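Local coordinates for structural polyprotein, VP2 (Israeli acute paralysis virus, PDB 5CDD) that probably serves as a structural component of the virus capsid, this chain being the VP2 piece of the longer structural polyprotein, at residues I6-L9 with Q10-V13. Numbering follows the deposited sequence.
Sequences IQFL and QRPV
Gln10 N is shared by two carbonyls of the preceding turn: it lies 3.2 Å from Gln7 O, while its bond to Ile6 O is weak. One residue on, Arg11 N reaches Phe8 O at 3.3 Å, and its N-H...O angle of 157° makes it the straightest of the three. Gln10 N to Gln7 O and Arg11 N to Phe8 O are both i to i-3 bonds. The Gln10 side chain folds back along the turn, its CG 3.0 Å from Ile6 O, and its NE2 makes a weak hydrogen bond to Glu9 OE2 of another chain. The Arg11 side chain runs back past Phe8, extended from CG to NE, and lays one face of its guanidinium over Phe8 CD2. Ring and guanidinium planes are 42° apart, a slanted contact and not a parallel stack. With chi1 at -179° the Phe8 ring lies beside its own carbonyl carbon, where Arg11 NH1 comes within 3.3 Å of CD2; Lys64 also makes a cation-pi contact with the ring. Lys61 NZ bonds Arg11 O and, weakly, Phe8 O and Leu9 O. Leu9, buried, packs on Leu65 and Ile188. Thus, at the C-terminal side of the short helix 2-9, where i to i-3 bonds appear, the chain passes on to strand 13-18 of the antiparallel sheet, in the jelly-roll fold of picornavirus-like capsid proteins.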
loop_
_atom_site.group_PDB
_atom_site.type_symbol
_atom_site.label_atom_id
_atom_site.label_comp_id
_atom_site.label_asym_id
_atom_site.label_seq_id
_atom_site.Cartn_x
_atom_site.Cartn_y
_atom_site.Cartn_z
ATOM N N ILE C 6 9.063 -42.495 45.773
ATOM C CA ILE C 6 9.085 -42.598 44.321
ATOM C C ILE C 6 10.120 -43.628 43.888
ATOM O O ILE C 6 9.912 -44.358 42.919
ATOM C CB ILE C 6 9.394 -41.228 43.674
ATOM C CG1 ILE C 6 8.234 -40.264 43.948
ATOM C CG2 ILE C 6 9.610 -41.386 42.175
ATOM C CD1 ILE C 6 8.427 -38.881 43.379
ATOM N N GLN C 7 11.231 -43.692 44.613
ATOM C CA GLN C 7 12.277 -44.658 44.304
ATOM C C GLN C 7 11.754 -46.073 44.518
ATOM O O GLN C 7 12.055 -46.983 43.745
ATOM C CB GLN C 7 13.496 -44.429 45.197
ATOM C CG GLN C 7 14.388 -43.287 44.756
ATOM C CD GLN C 7 14.856 -43.447 43.321
ATOM O OE1 GLN C 7 14.151 -43.078 42.380
ATOM N NE2 GLN C 7 16.044 -44.015 43.146
ATOM N N PHE C 8 10.965 -46.246 45.574
ATOM C CA PHE C 8 10.389 -47.542 45.911
ATOM C C PHE C 8 9.355 -47.968 44.876
ATOM O O PHE C 8 9.186 -49.157 44.607
ATOM C CB PHE C 8 9.751 -47.471 47.304
ATOM C CG PHE C 8 9.142 -48.767 47.767
ATOM C CD1 PHE C 8 7.853 -49.129 47.383
ATOM C CD2 PHE C 8 9.860 -49.626 48.592
ATOM C CE1 PHE C 8 7.289 -50.329 47.816
ATOM C CE2 PHE C 8 9.305 -50.824 49.028
ATOM C CZ PHE C 8 8.017 -51.176 48.639
ATOM N N LEU C 9 8.666 -46.993 44.293
ATOM C CA LEU C 9 7.651 -47.276 43.289
ATOM C C LEU C 9 8.285 -47.673 41.960
ATOM O O LEU C 9 7.619 -48.240 41.094
ATOM C CB LEU C 9 6.749 -46.059 43.087
ATOM C CG LEU C 9 5.926 -45.617 44.300
ATOM C CD1 LEU C 9 5.115 -44.388 43.938
ATOM C CD2 LEU C 9 5.011 -46.745 44.747
ATOM N N GLN C 10 9.572 -47.376 41.801
ATOM C CA GLN C 10 10.278 -47.712 40.572
ATOM C C GLN C 10 10.963 -49.067 40.676
ATOM O O GLN C 10 11.635 -49.504 39.742
ATOM C CB GLN C 10 11.314 -46.637 40.246
ATOM C CG GLN C 10 10.737 -45.239 40.158
ATOM C CD GLN C 10 11.722 -44.243 39.589
ATOM O OE1 GLN C 10 12.844 -44.115 40.078
ATOM N NE2 GLN C 10 11.307 -43.527 38.550
ATOM N N ARG C 11 10.792 -49.727 41.818
ATOM C CA ARG C 11 11.383 -51.041 42.039
ATOM C C ARG C 11 10.583 -52.107 41.304
ATOM O O ARG C 11 9.379 -52.253 41.523
ATOM C CB ARG C 11 11.402 -51.379 43.530
ATOM C CG ARG C 11 12.325 -50.524 44.362
ATOM C CD ARG C 11 12.260 -50.966 45.809
ATOM N NE ARG C 11 13.215 -50.256 46.653
ATOM C CZ ARG C 11 13.373 -50.487 47.951
ATOM N NH1 ARG C 11 12.637 -51.411 48.556
ATOM N NH2 ARG C 11 14.269 -49.797 48.642
ATOM N N PRO C 12 11.241 -52.864 40.411
ATOM C CA PRO C 12 10.551 -53.919 39.662
ATOM C C PRO C 12 10.019 -54.990 40.608
ATOM O O PRO C 12 10.691 -55.352 41.570
ATOM C CB PRO C 12 11.649 -54.465 38.749
ATOM C CG PRO C 12 12.534 -53.282 38.525
ATOM C CD PRO C 12 12.619 -52.693 39.915
ATOM N N VAL C 13 8.819 -55.492 40.338
ATOM C CA VAL C 13 8.221 -56.526 41.172
ATOM C C VAL C 13 7.602 -57.603 40.291
ATOM O O VAL C 13 6.990 -57.290 39.271
ATOM C CB VAL C 13 7.121 -55.940 42.080
ATOM C CG1 VAL C 13 7.717 -54.930 43.017
ATOM C CG2 VAL C 13 6.048 -55.273 41.251
#